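Local coordinates for protein phosphoribosylaminoimidazole-succinocarboxamide synthase (PDB 4O7S) that catalyses the ATP-dependent joining of L-aspartate to a carboxyaminoimidazole ribonucleotide, forming SAICAR in de novo purine biosynthesis, at residues D173-F178 against L188-S193. Sequence-based numbering, arbitrary orientation.
Sequences DFKLEF and LADEIS. With TYD (thymidine-5'-diphosphate), chain B.
With CG of K175 anti to the backbone N (chi1 173°) and bends at its next two torsions, the lysine chain swings its ammonium group to D190, whose own CG is likewise anti to N (chi1 -158°). K175 NZ lies 3.0 Å from D190 OD1, approaching from above the carboxylate plane, and 2.9 Å from E177 OE2. These two salt bridges form a network that illustrates how one cation can hold two acids together: the E177 and D190 carboxylates stack almost parallel, with E177 OE2 and D190 OD1 3.9 Å apart, and the shared lysine would offset their repulsion. Along the same lysine, CB and CD pack against the thymidine diphosphate, CB coming within 3.5 Å of TYD C1', so the network borders the nucleotide site; D173 OD1 lies close to O3' of the deoxyribose.

Where F178 and L188 form an antiparallel non-hydrogen-bonded pair, A189 N donates to E177 O (2.8 Å). Beyond it the chain continues as a loop, and a water bridges the backbones, accepting from E177 N and donating to A189 O. On the side facing away from the salt bridges, L188 CD1 sits over one face of the F178 ring, toward its rim, in a CH-pi contact (3.9 Å to the centroid), while also touching L176 CB; I192 CG1 packs against L176 CD2.

This apolar side meets two helices, F178 resting on I149 and I152 of helix 143-165 and I192 on F56 and L60 of helix 45-62, while backbone hydrogen bonds from F174, L176 and F178 tie strand 169-180 to strand 84-93.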
loop_
_atom_site.group_PDB
_atom_site.type_symbol
_atom_site.label_atom_id
_atom_site.label_comp_id
_atom_site.label_asym_id
_atom_site.label_seq_id
_atom_site.Cartn_x
_atom_site.Cartn_y
_atom_site.Cartn_z
ATOM N N ASP A 173 15.504 6.296 6.953
ATOM C CA ASP A 173 14.058 6.468 6.807
ATOM C C ASP A 173 13.559 7.128 8.081
ATOM O O ASP A 173 14.337 7.267 9.044
ATOM C CB ASP A 173 13.345 5.118 6.550
ATOM C CG ASP A 173 13.610 4.086 7.641
ATOM O OD1 ASP A 173 13.747 4.477 8.806
ATOM O OD2 ASP A 173 13.685 2.879 7.334
ATOM N N PHE A 174 12.286 7.532 8.098
ATOM C CA PHE A 174 11.667 8.095 9.311
ATOM C C PHE A 174 10.157 8.133 9.166
ATOM O O PHE A 174 9.628 8.001 8.067
ATOM C CB PHE A 174 12.179 9.516 9.591
ATOM C CG PHE A 174 11.939 10.498 8.458
ATOM C CD1 PHE A 174 10.857 11.374 8.496
ATOM C CD2 PHE A 174 12.810 10.564 7.376
ATOM C CE1 PHE A 174 10.634 12.292 7.477
ATOM C CE2 PHE A 174 12.595 11.484 6.342
ATOM C CZ PHE A 174 11.495 12.347 6.390
ATOM N N LYS A 175 9.467 8.352 10.278
ATOM C CA LYS A 175 8.017 8.419 10.263
ATOM C C LYS A 175 7.557 9.776 10.809
ATOM O O LYS A 175 8.078 10.272 11.809
ATOM C CB LYS A 175 7.414 7.296 11.104
ATOM C CG LYS A 175 5.897 7.399 11.278
ATOM C CD LYS A 175 5.479 7.108 12.708
ATOM C CE LYS A 175 5.382 8.393 13.481
ATOM N NZ LYS A 175 5.351 8.203 14.947
ATOM N N LEU A 176 6.553 10.338 10.156
ATOM C CA LEU A 176 5.904 11.549 10.614
ATOM C C LEU A 176 4.411 11.340 10.851
ATOM O O LEU A 176 3.775 10.414 10.285
ATOM C CB LEU A 176 6.059 12.652 9.562
ATOM C CG LEU A 176 7.472 13.045 9.139
ATOM C CD1 LEU A 176 7.373 14.034 7.987
ATOM C CD2 LEU A 176 8.242 13.611 10.323
ATOM N N GLU A 177 3.853 12.235 11.669
ATOM C CA GLU A 177 2.419 12.331 11.861
ATOM C C GLU A 177 2.024 13.787 11.704
ATOM O O GLU A 177 2.875 14.682 11.836
ATOM C CB GLU A 177 2.025 11.760 13.222
ATOM C CG GLU A 177 2.417 10.281 13.366
ATOM C CD GLU A 177 1.908 9.632 14.645
ATOM O OE1 GLU A 177 0.967 10.154 15.269
ATOM O OE2 GLU A 177 2.463 8.591 15.037
ATOM N N PHE A 178 0.749 14.013 11.392
ATOM C CA PHE A 178 0.247 15.304 10.975
ATOM C C PHE A 178 -1.137 15.514 11.543
ATOM O O PHE A 178 -1.841 14.558 11.829
ATOM C CB PHE A 178 0.113 15.351 9.442
ATOM C CG PHE A 178 1.417 15.361 8.710
ATOM C CD1 PHE A 178 2.064 16.564 8.437
ATOM C CD2 PHE A 178 2.016 14.163 8.305
ATOM C CE1 PHE A 178 3.278 16.581 7.751
ATOM C CE2 PHE A 178 3.224 14.181 7.621
ATOM C CZ PHE A 178 3.859 15.381 7.348
ATOM N N LEU A 188 2.784 19.527 11.048
ATOM C CA LEU A 188 3.579 18.386 11.487
ATOM C C LEU A 188 3.441 18.161 13.002
ATOM O O LEU A 188 3.569 19.102 13.788
ATOM C CB LEU A 188 5.041 18.591 11.105
ATOM C CG LEU A 188 5.969 17.403 11.379
ATOM C CD1 LEU A 188 5.600 16.229 10.487
ATOM C CD2 LEU A 188 7.400 17.807 11.106
ATOM N N ALA A 189 3.161 16.921 13.407
ATOM C CA ALA A 189 2.865 16.646 14.813
ATOM C C ALA A 189 3.810 15.611 15.435
ATOM O O ALA A 189 4.979 15.494 15.023
ATOM C CB ALA A 189 1.406 16.227 14.968
ATOM N N ASP A 190 3.303 14.878 16.434
ATOM C CA ASP A 190 4.081 13.861 17.142
ATOM C C ASP A 190 5.521 14.327 17.458
ATOM O O ASP A 190 5.711 15.425 17.990
ATOM C CB ASP A 190 4.064 12.541 16.352
ATOM C CG ASP A 190 4.366 11.325 17.227
ATOM O OD1 ASP A 190 5.244 10.542 16.858
ATOM O OD2 ASP A 190 3.722 11.138 18.270
ATOM N N GLU A 191 6.517 13.496 17.121
ATOM C CA GLU A 191 7.903 13.685 17.517
ATOM C C GLU A 191 8.830 13.378 16.338
ATOM O O GLU A 191 8.420 12.714 15.374
ATOM C CB GLU A 191 8.276 12.734 18.687
ATOM C CG GLU A 191 8.405 11.256 18.283
ATOM C CD GLU A 191 8.818 10.314 19.408
ATOM O OE1 GLU A 191 9.977 10.382 19.894
ATOM O OE2 GLU A 191 7.994 9.449 19.779
ATOM N N ILE A 192 10.078 13.838 16.441
ATOM C CA ILE A 192 11.144 13.432 15.528
ATOM C C ILE A 192 12.366 13.104 16.379
ATOM O O ILE A 192 12.974 13.988 16.981
ATOM C CB ILE A 192 11.518 14.521 14.487
ATOM C CG1 ILE A 192 10.302 14.944 13.649
ATOM C CG2 ILE A 192 12.607 13.998 13.553
ATOM C CD1 ILE A 192 10.582 16.111 12.726
ATOM N N SER A 193 12.717 11.822 16.428
ATOM C CA SER A 193 13.732 11.371 17.350
ATOM C C SER A 193 14.327 10.044 16.862
ATOM O O SER A 193 13.835 9.483 15.878
ATOM C CB SER A 193 13.104 11.196 18.734
ATOM O OG SER A 193 12.293 10.036 18.750
HETATM P PA TYD B . 9.444 0.247 9.136
HETATM O O1A TYD B . 10.715 -0.354 8.583
HETATM O O2A TYD B . 8.260 0.414 8.206
HETATM O O3A TYD B . 8.920 -0.575 10.416
HETATM P PB TYD B . 9.784 -1.256 11.593
HETATM O O1B TYD B . 10.984 -1.897 10.951
HETATM O O2B TYD B . 10.179 -0.116 12.502
HETATM O O3B TYD B . 8.765 -2.196 12.182
HETATM O "O5'" TYD B . 9.789 1.680 9.772
HETATM C "C5'" TYD B . 10.353 2.708 8.957
HETATM C "C4'" TYD B . 10.694 3.945 9.795
HETATM O "O4'" TYD B . 9.496 4.530 10.297
HETATM C "C3'" TYD B . 11.581 3.671 11.007
HETATM O "O3'" TYD B . 12.495 4.759 11.122
HETATM C "C2'" TYD B . 10.673 3.710 12.213
HETATM C "C1'" TYD B . 9.496 4.546 11.734
HETATM N N1 TYD B . 8.201 4.061 12.232
HETATM C C2 TYD B . 7.749 4.407 13.540
HETATM O O2 TYD B . 8.461 5.114 14.285
HETATM N N3 TYD B . 6.554 3.974 13.988
HETATM C C4 TYD B . 5.756 3.219 13.209
HETATM O O4 TYD B . 4.650 2.830 13.632
HETATM C C5 TYD B . 6.197 2.857 11.832
HETATM C C5M TYD B . 5.346 2.027 10.903
HETATM C C6 TYD B . 7.434 3.319 11.410
HETATM O O HOH W 1 6.117 13.584 13.160
#